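Local coordinates for protein galectin (Xenopus laevis, PDB 3WUC) that binds a galactose-glucose disaccharide in its carbohydrate-recognition groove and, as a proto-type galectin, probably recognises beta-galactosides such as lactose, at residues L16-R21 / P117-N122; E97-V102 / P111-F116; N33-D38 / P52-S57; D59-V64 / T80-K85. All blocks are in the same frame, centred on the assembly; numbering follows the deposited sequence.

Contact 1 of 4, residues L16-R21 / P117-N122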
# COMPACT_ATOMS: atom_id res chain seq x y z
N LEU B 16 6.97 7.87 -16.05
CA LEU B 16 7.66 8.33 -14.86
C LEU B 16 8.61 9.45 -15.25
O LEU B 16 9.57 9.23 -15.93
CB LEU B 16 8.42 7.20 -14.18
CG LEU B 16 9.08 7.50 -12.87
CD1 LEU B 16 8.10 7.70 -11.75
CD2 LEU B 16 10.06 6.42 -12.58
N HIS B 17 8.37 10.63 -14.74
CA HIS B 17 9.20 11.79 -14.98
C HIS B 17 10.21 12.04 -13.89
O HIS B 17 10.05 11.58 -12.78
CB HIS B 17 8.30 13.01 -15.09
CG HIS B 17 7.42 12.97 -16.31
ND1 HIS B 17 7.68 13.76 -17.42
CD2 HIS B 17 6.36 12.20 -16.62
CE1 HIS B 17 6.77 13.51 -18.35
NE2 HIS B 17 5.98 12.54 -17.91
N LYS B 18 11.25 12.83 -14.16
CA LYS B 18 12.19 13.19 -13.08
C LYS B 18 11.45 13.89 -11.91
O LYS B 18 10.48 14.62 -12.12
CB LYS B 18 13.40 13.98 -13.66
CG LYS B 18 14.31 13.12 -14.49
CD LYS B 18 15.51 13.89 -14.97
CE LYS B 18 16.38 12.96 -15.79
NZ LYS B 18 17.31 13.74 -16.67
N GLY B 19 11.94 13.69 -10.70
CA GLY B 19 11.34 14.26 -9.50
C GLY B 19 10.30 13.31 -8.89
O GLY B 19 9.61 13.63 -7.88
N HIS B 20 10.13 12.15 -9.53
CA HIS B 20 9.24 11.12 -9.08
C HIS B 20 9.95 9.80 -8.88
O HIS B 20 11.13 9.65 -9.29
CB HIS B 20 8.11 10.97 -10.11
CG HIS B 20 7.33 12.23 -10.24
ND1 HIS B 20 6.27 12.55 -9.42
CD2 HIS B 20 7.56 13.33 -10.99
CE1 HIS B 20 5.82 13.75 -9.73
NE2 HIS B 20 6.57 14.24 -10.69
N ARG B 21 9.30 8.87 -8.20
CA ARG B 21 9.92 7.58 -7.79
C ARG B 21 8.94 6.45 -8.08
O ARG B 21 7.68 6.64 -8.06
CB ARG B 21 10.40 7.54 -6.36
CG ARG B 21 9.36 7.78 -5.31
CD ARG B 21 9.91 7.64 -3.88
NE ARG B 21 8.81 7.71 -2.92
CZ ARG B 21 8.23 8.85 -2.49
NH1 ARG B 21 8.65 10.04 -2.91
NH2 ARG B 21 7.22 8.80 -1.62
N PRO B 117 20.82 10.87 -22.13
CA PRO B 117 19.75 11.76 -21.80
C PRO B 117 18.40 11.04 -21.84
O PRO B 117 18.11 10.23 -22.78
CB PRO B 117 19.84 12.87 -22.87
CG PRO B 117 21.32 12.92 -23.16
CD PRO B 117 21.69 11.48 -23.18
N ILE B 118 17.64 11.22 -20.78
CA ILE B 118 16.28 10.62 -20.71
C ILE B 118 15.40 11.48 -19.83
O ILE B 118 15.80 11.90 -18.82
CB ILE B 118 16.32 9.17 -20.22
CG1 ILE B 118 14.91 8.55 -20.21
CG2 ILE B 118 17.02 9.12 -18.87
CD1 ILE B 118 14.97 7.03 -20.12
N GLU B 119 14.19 11.78 -20.26
CA GLU B 119 13.29 12.61 -19.47
C GLU B 119 12.10 11.81 -18.93
O GLU B 119 11.48 12.25 -18.03
CB GLU B 119 12.79 13.83 -20.23
CG GLU B 119 13.90 14.94 -20.27
CD GLU B 119 14.43 15.37 -18.84
OE1 GLU B 119 13.63 15.79 -17.93
OE2 GLU B 119 15.66 15.30 -18.59
N VAL B 120 11.82 10.67 -19.52
CA VAL B 120 10.66 9.82 -19.10
C VAL B 120 11.07 8.39 -19.15
O VAL B 120 11.57 7.90 -20.17
CB VAL B 120 9.41 10.07 -19.97
CG1 VAL B 120 8.24 9.23 -19.51
CG2 VAL B 120 9.03 11.52 -19.99
N ILE B 121 10.86 7.67 -18.06
CA ILE B 121 10.94 6.21 -18.02
C ILE B 121 9.61 5.61 -18.26
O ILE B 121 8.64 5.83 -17.53
CB ILE B 121 11.51 5.69 -16.64
CG1 ILE B 121 12.97 6.23 -16.56
CG2 ILE B 121 11.38 4.17 -16.48
CD1 ILE B 121 13.53 6.00 -15.22
N ASN B 122 9.50 4.95 -19.36
CA ASN B 122 8.26 4.32 -19.70
C ASN B 122 8.19 2.81 -19.59
O ASN B 122 7.12 2.16 -19.64
CB ASN B 122 7.88 4.69 -21.14
CG ASN B 122 7.20 6.01 -21.27
OD1 ASN B 122 6.25 6.35 -20.50
ND2 ASN B 122 7.68 6.81 -22.19
O HOH W 1 11.48 14.43 -16.67
O HOH W 2 19.05 12.14 -18.30

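Contact 2 of 4, residues E97-V102 / P111-F116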
# COMPACT_ATOMS: atom_id res chain seq x y z
N GLU B 97 16.08 11.02 -11.21
CA GLU B 97 16.64 12.36 -11.31
C GLU B 97 17.78 12.20 -12.31
O GLU B 97 18.08 11.06 -12.78
CB GLU B 97 17.14 12.87 -9.94
CG GLU B 97 16.07 12.89 -8.87
CD GLU B 97 15.05 14.00 -8.99
OE1 GLU B 97 15.16 14.79 -9.93
OE2 GLU B 97 14.11 14.07 -8.15
N ASP B 98 18.50 13.31 -12.60
CA ASP B 98 19.71 13.20 -13.37
C ASP B 98 20.63 12.16 -12.88
O ASP B 98 21.34 11.48 -13.66
CB ASP B 98 20.46 14.59 -13.38
CG ASP B 98 19.66 15.68 -14.17
OD1 ASP B 98 18.74 15.35 -14.96
OD2 ASP B 98 20.00 16.87 -14.06
N CYS B 99 20.71 12.00 -11.56
CA CYS B 99 21.35 10.85 -10.93
C CYS B 99 20.24 10.02 -10.30
O CYS B 99 19.51 10.56 -9.44
CB CYS B 99 22.27 11.28 -9.86
SG CYS B 99 23.26 9.91 -9.21
N ILE B 100 20.04 8.81 -10.78
CA ILE B 100 19.07 7.86 -10.20
C ILE B 100 19.57 7.47 -8.85
O ILE B 100 20.79 7.30 -8.64
CB ILE B 100 18.82 6.69 -11.15
CG1 ILE B 100 18.17 7.27 -12.41
CG2 ILE B 100 17.96 5.57 -10.51
CD1 ILE B 100 18.07 6.29 -13.56
N THR B 101 18.65 7.35 -7.87
CA THR B 101 18.98 6.77 -6.62
C THR B 101 18.24 5.41 -6.47
O THR B 101 17.01 5.40 -6.50
CB THR B 101 18.66 7.67 -5.40
OG1 THR B 101 19.39 8.93 -5.52
CG2 THR B 101 19.11 6.97 -4.15
N VAL B 102 18.98 4.32 -6.32
CA VAL B 102 18.41 2.99 -6.04
C VAL B 102 18.40 2.83 -4.49
O VAL B 102 19.49 2.78 -3.87
CB VAL B 102 19.16 1.81 -6.65
CG1 VAL B 102 18.44 0.52 -6.43
CG2 VAL B 102 19.46 2.13 -8.17
N PRO B 111 23.83 5.43 -5.85
CA PRO B 111 23.65 6.42 -6.97
C PRO B 111 23.96 5.75 -8.30
O PRO B 111 24.83 4.87 -8.39
CB PRO B 111 24.66 7.55 -6.64
CG PRO B 111 25.66 6.87 -5.75
CD PRO B 111 25.06 5.69 -5.03
N PHE B 112 23.25 6.14 -9.33
CA PHE B 112 23.54 5.64 -10.65
C PHE B 112 23.24 6.77 -11.61
O PHE B 112 22.09 7.09 -11.94
CB PHE B 112 22.72 4.33 -10.98
CG PHE B 112 23.25 3.57 -12.12
CD1 PHE B 112 24.54 3.04 -12.17
CD2 PHE B 112 22.48 3.44 -13.27
CE1 PHE B 112 25.06 2.36 -13.26
CE2 PHE B 112 22.95 2.73 -14.35
CZ PHE B 112 24.26 2.21 -14.40
N THR B 113 24.29 7.43 -12.11
CA THR B 113 24.08 8.61 -12.94
C THR B 113 23.46 8.19 -14.27
O THR B 113 23.82 7.11 -14.80
CB THR B 113 25.45 9.28 -13.27
OG1 THR B 113 26.08 9.61 -12.05
CG2 THR B 113 25.25 10.52 -14.04
N CYS B 114 22.54 9.01 -14.83
CA CYS B 114 21.99 8.73 -16.13
C CYS B 114 23.13 8.73 -17.18
O CYS B 114 23.82 9.75 -17.28
CB CYS B 114 20.95 9.73 -16.54
SG CYS B 114 19.38 9.52 -15.66
N ARG B 115 23.33 7.62 -17.85
CA ARG B 115 24.43 7.53 -18.85
C ARG B 115 24.07 8.07 -20.20
O ARG B 115 24.93 8.25 -21.04
CB ARG B 115 24.85 6.15 -18.98
CG ARG B 115 25.65 5.84 -17.68
CD ARG B 115 25.90 4.41 -17.63
NE ARG B 115 26.92 4.06 -16.65
CZ ARG B 115 27.31 2.80 -16.46
NH1 ARG B 115 28.28 2.53 -15.55
NH2 ARG B 115 26.72 1.82 -17.13
N PHE B 116 22.78 8.28 -20.44
CA PHE B 116 22.28 8.92 -21.68
C PHE B 116 21.12 9.83 -21.33
O PHE B 116 20.52 9.63 -20.28
CB PHE B 116 21.93 7.90 -22.79
CG PHE B 116 20.92 6.84 -22.39
CD1 PHE B 116 19.55 7.05 -22.52
CD2 PHE B 116 21.33 5.62 -21.86
CE1 PHE B 116 18.63 6.05 -22.14
CE2 PHE B 116 20.43 4.64 -21.53
CZ PHE B 116 19.09 4.88 -21.63

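Contact 3 of 4, residues N33-D38 / P52-S57. With GAL (beta-D-galactopyranose), chain D; GLC (alpha-D-glucopyranose), chain C.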
# COMPACT_ATOMS: atom_id res chain seq x y z
N ASN B 33 19.50 -17.87 -9.37
CA ASN B 33 20.84 -17.36 -9.35
C ASN B 33 20.98 -15.83 -9.28
O ASN B 33 22.00 -15.29 -9.00
CB ASN B 33 21.68 -17.97 -10.47
CG ASN B 33 21.16 -17.68 -11.85
OD1 ASN B 33 20.16 -16.97 -12.09
ND2 ASN B 33 21.79 -18.35 -12.82
N ARG B 34 19.92 -15.14 -9.73
CA ARG B 34 19.96 -13.69 -9.88
C ARG B 34 18.54 -13.26 -10.25
O ARG B 34 17.70 -14.08 -10.73
CB ARG B 34 20.96 -13.26 -10.96
CG ARG B 34 20.54 -13.58 -12.37
CD ARG B 34 21.61 -13.10 -13.30
NE ARG B 34 21.32 -13.37 -14.70
CZ ARG B 34 21.39 -12.50 -15.67
NH1 ARG B 34 21.77 -11.22 -15.54
NH2 ARG B 34 21.12 -12.97 -16.92
N PHE B 35 18.28 -11.97 -10.01
CA PHE B 35 17.02 -11.34 -10.43
C PHE B 35 17.27 -9.93 -10.85
O PHE B 35 18.30 -9.32 -10.57
CB PHE B 35 15.94 -11.45 -9.34
CG PHE B 35 16.07 -10.48 -8.18
CD1 PHE B 35 16.90 -10.77 -7.13
CD2 PHE B 35 15.37 -9.31 -8.19
CE1 PHE B 35 16.98 -9.88 -6.03
CE2 PHE B 35 15.48 -8.38 -7.16
CZ PHE B 35 16.29 -8.67 -6.11
N ALA B 36 16.36 -9.30 -11.57
CA ALA B 36 16.57 -7.96 -12.02
C ALA B 36 15.30 -7.16 -12.07
O ALA B 36 14.21 -7.74 -12.39
CB ALA B 36 17.18 -7.93 -13.43
N VAL B 37 15.46 -5.87 -11.85
CA VAL B 37 14.43 -4.86 -12.16
C VAL B 37 15.10 -3.85 -13.08
O VAL B 37 16.19 -3.34 -12.84
CB VAL B 37 13.90 -4.12 -10.90
CG1 VAL B 37 12.83 -3.11 -11.34
CG2 VAL B 37 13.30 -5.08 -9.93
N ASP B 38 14.49 -3.65 -14.25
CA ASP B 38 15.00 -2.83 -15.32
C ASP B 38 14.09 -1.66 -15.59
O ASP B 38 12.84 -1.76 -15.59
CB ASP B 38 15.03 -3.59 -16.64
CG ASP B 38 15.95 -4.78 -16.65
OD1 ASP B 38 17.00 -4.76 -15.93
OD2 ASP B 38 15.66 -5.73 -17.40
N PRO B 52 20.66 -7.82 -8.74
CA PRO B 52 21.31 -8.58 -7.68
C PRO B 52 21.57 -10.02 -8.08
O PRO B 52 20.73 -10.71 -8.60
CB PRO B 52 20.30 -8.46 -6.53
CG PRO B 52 19.41 -7.26 -6.83
CD PRO B 52 19.34 -7.35 -8.36
N ARG B 53 22.84 -10.46 -7.89
CA ARG B 53 23.33 -11.78 -8.25
C ARG B 53 23.71 -12.56 -7.01
O ARG B 53 24.64 -12.16 -6.28
CB ARG B 53 24.57 -11.69 -9.09
CG ARG B 53 24.19 -11.05 -10.46
CD ARG B 53 25.41 -10.58 -11.27
NE ARG B 53 24.98 -10.10 -12.60
CZ ARG B 53 25.78 -10.03 -13.69
NH1 ARG B 53 27.11 -10.32 -13.58
NH2 ARG B 53 25.28 -9.63 -14.81
N PHE B 54 22.96 -13.62 -6.81
CA PHE B 54 23.30 -14.60 -5.76
C PHE B 54 24.63 -15.31 -6.17
O PHE B 54 25.61 -15.33 -5.41
CB PHE B 54 22.14 -15.57 -5.47
CG PHE B 54 20.93 -14.89 -4.99
CD1 PHE B 54 20.81 -14.53 -3.67
CD2 PHE B 54 19.89 -14.57 -5.87
CE1 PHE B 54 19.65 -13.90 -3.20
CE2 PHE B 54 18.75 -13.93 -5.41
CZ PHE B 54 18.65 -13.62 -4.04
N GLU B 55 24.62 -15.90 -7.35
CA GLU B 55 25.83 -16.43 -7.99
C GLU B 55 25.65 -16.44 -9.50
O GLU B 55 24.89 -17.22 -10.02
CB GLU B 55 26.10 -17.85 -7.44
CG GLU B 55 27.57 -18.17 -7.30
CD GLU B 55 27.83 -19.40 -6.45
OE1 GLU B 55 28.21 -20.44 -7.04
OE2 GLU B 55 27.64 -19.35 -5.20
N TYR B 56 26.37 -15.58 -10.18
CA TYR B 56 26.32 -15.49 -11.62
C TYR B 56 27.60 -14.92 -12.11
O TYR B 56 28.10 -13.93 -11.60
CB TYR B 56 25.11 -14.65 -12.04
CG TYR B 56 24.87 -14.53 -13.50
CD1 TYR B 56 24.05 -15.44 -14.12
CD2 TYR B 56 25.45 -13.51 -14.24
CE1 TYR B 56 23.84 -15.35 -15.46
CE2 TYR B 56 25.26 -13.40 -15.60
CZ TYR B 56 24.41 -14.33 -16.18
OH TYR B 56 24.13 -14.34 -17.50
N SER B 57 28.16 -15.52 -13.16
CA SER B 57 29.42 -15.08 -13.70
C SER B 57 30.46 -15.08 -12.59
O SER B 57 30.47 -16.00 -11.77
CB SER B 57 29.30 -13.74 -14.44
OG SER B 57 30.55 -13.27 -14.96
C1 GAL D . 25.52 -9.88 -18.57
C2 GAL D . 24.24 -10.65 -18.35
C3 GAL D . 23.04 -9.77 -18.61
C4 GAL D . 23.17 -8.49 -17.80
C5 GAL D . 24.54 -7.85 -18.11
C6 GAL D . 24.72 -6.59 -17.28
O2 GAL D . 24.24 -11.71 -19.34
O3 GAL D . 21.84 -10.48 -18.43
O4 GAL D . 22.97 -8.76 -16.39
O5 GAL D . 25.56 -8.76 -17.73
O6 GAL D . 26.00 -6.00 -17.46
C1 GLC C . 30.74 -10.86 -18.33
C2 GLC C . 30.15 -10.21 -17.07
C3 GLC C . 28.66 -10.58 -17.04
C4 GLC C . 27.87 -10.27 -18.32
C5 GLC C . 28.60 -10.87 -19.53
C6 GLC C . 27.97 -10.38 -20.83
O1 GLC C . 30.64 -12.24 -18.09
O2 GLC C . 30.79 -10.72 -15.92
O3 GLC C . 28.10 -9.78 -15.97
O4 GLC C . 26.53 -10.80 -18.19
O5 GLC C . 30.01 -10.51 -19.49
O6 GLC C . 27.81 -8.95 -21.12

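Contact 4 of 4, residues D59-V64 / T80-K85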
# COMPACT_ATOMS: atom_id res chain seq x y z
N ASP B 59 30.38 -13.18 -10.04
CA ASP B 59 29.76 -12.43 -8.98
C ASP B 59 28.98 -13.32 -8.03
O ASP B 59 28.18 -14.19 -8.43
CB ASP B 59 28.78 -11.43 -9.59
CG ASP B 59 29.48 -10.45 -10.45
OD1 ASP B 59 30.46 -9.79 -10.00
OD2 ASP B 59 29.05 -10.31 -11.61
N LYS B 60 29.24 -13.11 -6.75
CA LYS B 60 28.59 -13.81 -5.66
C LYS B 60 28.01 -12.81 -4.65
O LYS B 60 28.74 -11.99 -4.12
CB LYS B 60 29.64 -14.69 -4.93
CG LYS B 60 29.05 -15.48 -3.79
CD LYS B 60 30.18 -15.99 -2.89
CE LYS B 60 29.98 -17.45 -2.50
NZ LYS B 60 28.72 -17.58 -1.73
N ASN B 61 26.72 -12.87 -4.36
CA ASN B 61 26.08 -11.92 -3.44
C ASN B 61 26.46 -10.47 -3.68
O ASN B 61 26.87 -9.71 -2.80
CB ASN B 61 26.30 -12.33 -1.97
CG ASN B 61 25.79 -13.70 -1.66
OD1 ASN B 61 26.43 -14.45 -0.86
ND2 ASN B 61 24.75 -14.10 -2.27
N THR B 62 26.31 -10.08 -4.98
CA THR B 62 26.74 -8.78 -5.46
C THR B 62 25.63 -8.20 -6.35
O THR B 62 25.05 -8.98 -7.12
CB THR B 62 28.02 -8.93 -6.31
OG1 THR B 62 29.07 -9.40 -5.45
CG2 THR B 62 28.48 -7.64 -6.81
N ILE B 63 25.40 -6.89 -6.17
CA ILE B 63 24.52 -6.15 -7.07
C ILE B 63 25.32 -5.64 -8.24
O ILE B 63 26.30 -4.87 -8.10
CB ILE B 63 23.78 -5.01 -6.37
CG1 ILE B 63 23.07 -5.51 -5.14
CG2 ILE B 63 22.78 -4.39 -7.31
CD1 ILE B 63 22.40 -4.44 -4.30
N VAL B 64 24.86 -5.99 -9.48
CA VAL B 64 25.35 -5.41 -10.70
C VAL B 64 24.34 -4.40 -11.22
O VAL B 64 23.14 -4.79 -11.36
CB VAL B 64 25.63 -6.51 -11.75
CG1 VAL B 64 25.84 -5.93 -13.12
CG2 VAL B 64 26.86 -7.32 -11.35
N THR B 80 28.47 -4.20 -3.12
CA THR B 80 28.66 -5.35 -2.31
C THR B 80 27.55 -5.50 -1.28
O THR B 80 27.38 -6.58 -0.77
CB THR B 80 30.00 -5.25 -1.50
OG1 THR B 80 30.06 -4.02 -0.76
CG2 THR B 80 31.11 -5.16 -2.39
N ALA B 81 26.78 -4.47 -1.02
CA ALA B 81 25.64 -4.60 -0.05
C ALA B 81 24.63 -5.57 -0.69
O ALA B 81 24.32 -5.40 -1.91
CB ALA B 81 24.93 -3.27 0.22
N PHE B 82 24.15 -6.56 0.07
CA PHE B 82 23.30 -7.61 -0.56
C PHE B 82 22.14 -8.08 0.32
O PHE B 82 22.13 -9.20 0.81
CB PHE B 82 24.12 -8.75 -1.07
CG PHE B 82 23.37 -9.62 -2.04
CD1 PHE B 82 23.38 -9.23 -3.37
CD2 PHE B 82 22.81 -10.78 -1.69
CE1 PHE B 82 22.74 -10.02 -4.30
CE2 PHE B 82 22.15 -11.60 -2.61
CZ PHE B 82 22.08 -11.18 -3.93
N PRO B 83 21.17 -7.15 0.51
CA PRO B 83 20.04 -7.45 1.45
C PRO B 83 18.89 -8.20 0.80
O PRO B 83 17.79 -7.70 0.71
CB PRO B 83 19.60 -6.10 1.90
CG PRO B 83 19.83 -5.23 0.63
CD PRO B 83 21.16 -5.73 0.11
N PHE B 84 19.18 -9.44 0.33
CA PHE B 84 18.21 -10.24 -0.37
C PHE B 84 18.35 -11.71 -0.06
O PHE B 84 19.43 -12.17 0.25
CB PHE B 84 18.40 -10.15 -1.96
CG PHE B 84 18.47 -8.77 -2.48
CD1 PHE B 84 17.30 -8.00 -2.60
CD2 PHE B 84 19.69 -8.13 -2.72
CE1 PHE B 84 17.40 -6.72 -3.03
CE2 PHE B 84 19.80 -6.82 -3.14
CZ PHE B 84 18.62 -6.10 -3.27
N LYS B 85 17.25 -12.40 -0.13
CA LYS B 85 17.18 -13.86 0.03
C LYS B 85 16.25 -14.43 -1.02
O LYS B 85 15.06 -14.02 -1.16
CB LYS B 85 16.70 -14.21 1.43
CG LYS B 85 16.84 -15.69 1.74
CD LYS B 85 16.14 -16.04 3.08
CE LYS B 85 16.03 -17.55 3.29
NZ LYS B 85 17.41 -18.00 3.61
O HOH W 3 28.28 -8.90 -1.01

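Contact 1 of 4, residues L16-R21 / P117-N122
L16 and I121 form an antiparallel hydrogen-bonded pair whose two backbone bonds, L16 N to I121 O at 3.0 Å and I121 N back to L16 O at 2.9 Å, are fairly straight, with N-H...O angles of 163° and 158°. Their side chains share one face of the sheet and meet at the root, L16 CB lying 4.2 Å from I121 CB. H17 and V120 occupy the other face, side by side and pointing the same way. There V120 CG2 sits over the imidazole, 3.8 Å from the H17 ring centroid, a CH-pi contact displaced toward the rim; H17 NE2 is meanwhile bonded to N15 OD1. Past the strand, K18 runs extended from CG and crosses E119 at about a right angle. Its NZ reaches E119 OE2 at 3.0 Å from above the carboxylate plane, a salt bridge, and makes a weak bond to I118 O; D98 OD1 is a second anionic partner. Water 1 joins K18 N to E119 O and OE1. After this, a type II turn from H17 to H20 passes the chain to strand 20-28 of the other sheet, while I121 packs between the layers on I47 of strand 45-53 and F96 of strand 89-96.

Contact 2 of 4, residues E97-V102 / P111-F116
P111 meets C99 first: with C99 SG anti to its own backbone N (chi1 -172°), the sulfur comes to lie between P111 CB and F112 N, each 3.8 Å away. P111 CA also makes a CA-H...O contact with I100 O, at 3.4 Å. At F112 the backbones exchange two bonds. F112 N donates to I100 O at 2.8 Å, whereas I100 N reaches F112 O at 2.9 Å with a bent N-H...O angle of 135°, its donor standing above the carbonyl plane. This antiparallel hydrogen-bonded pair belongs to the hairpin of strands 99-103 and 109-113, which forms one margin of the five-stranded sheet in the galectin beta-sandwich; I100 and F112 both turn to the inner face, where I100 packs on I47 and F112 on C48 and L65 of the opposing sheet. T113 shares the other face with C99, OG1 standing 4.0 Å from SG, and its backbone N holds a malonic acid molecule, probably from the crystallisation liquor. Beyond the strand, C114 N bonds D98 O at 3.0 Å, nearly straight at 167°. C114 SG drops beside I100 CD1, 4.1 Å away.

Contact 3 of 4, residues N33-D38 / P52-S57
R34 lays its guanidinium flat on the ring of Y56, planes 22° apart and centres 3.9 Å from one another, a stacked cation-pi contact. The methylene R34 CD adds a CH-pi contact over the same ring, and R34 NE comes within 3.3 Å of Y56 CE1. With CG wedged between its backbone N and carbonyl carbon (chi1 71°) and the chain extended from CG to NE, R34 brings the guanidinium over the ring with its edge toward galactose, where NH1 and NH2 each bond O3, both at 3.0 Å. R53 stretches alongside and delivers NH2 to galactose O4 at 2.9 Å and NH1 to glucose O3 at 2.6 Å. The two arginines thus gather round the sugar hydroxyls, their orientation held by neighbouring acceptors: N51 OD1 receives R34 NH1 and R53 NE, D59 OD2 forms a salt bridge with R53 NH1, and M3 O takes R34 NH2 and Y56 OH.

This is the carbohydrate-recognition site of the galectin fold, built on the sugar-binding sheet; H49, N66 and E76 also hydrogen-bond galactose, E76 glucose as well, and W73 lines the pocket. S57 OG adds a hydrogen bond to glucose O2. On the inner side, F35 offers a ring face to P52, whose CD stands over its centre, while F54 CE2 approaches the edge of that ring. Backbone bonds join the two segments: F35 N donates to P52 O almost along the C=O axis, and N33 O accepts E55 N and, weakly, F54 N where the chain turns its corner.

Contact 4 of 4, residues D59-V64 / T80-K85
F82 packs its ring against the backbone of N61 at the corner where the chain enters strand 62-69 of the galectin beta-sandwich. N61 and T62 together stand opposite the single residue R53, a G1 beta bulge; N61 takes the left-handed backbone conformation usual at the first position of this bulge, and T62 OG1 steadies the corner by donating to K60 O. No direct hydrogen bond joins 59-64 to 80-85, and aromatic packing carries most of the contact.

Traced outward, F82 CB lies 3.4 Å from N61 O, and CG, anti to the backbone N (chi1 -163°), stands over the N61 carbonyl group. From there the ring spreads beneath the turn. CD1 touches N61 C at 3.3 Å and CE1 comes near T62 N, which approaches obliquely, while on the other flank CD2 meets N61 CB and CE2 comes 3.6 Å from N61 ND2. At the tip, CZ is 4.1 Å from N61 CA. That CA also sits almost exactly over the ring centre, 3.7 Å from the centroid and 6° off the normal, making a CH-pi contact. On the opposite face lies F84 CD2, so the ring is clasped between N61 and F84; P83, between the two phenylalanines in sequence, is the centre of an inverse gamma turn. F54 adds an edge-to-face contact with F82, and P83 also packs on D106 of the second subunit.

I63 crosses F84 at about a right angle, CD1 meeting the ring edge in its plane, 3.7 Å from CE2. The same methyl lies against A81 O, a buried carbonyl oxygen with no polar partner in the model.

How the contacts relate
From the N terminus, 16-21 opens the longest loop, which contact 1 closes only at 117-122; the other three contacts nest inside it. Within that span they follow in series without crossing: contact 3 closes first, then contact 4, then contact 2. Contacts 3 and 4, centres 8 Å apart, share the seam between strands 45-53 and 62-69, where R53 N probably bonds T62 O, linking the corner to the sugar site. Contact 2 holds the margin of the five-stranded sheet and touches contact 1, for instance where G19 packs on E97. Contacts 1 and 3 lie on opposite sides of the chain's centre, yet reach the same sugar-binding sheet.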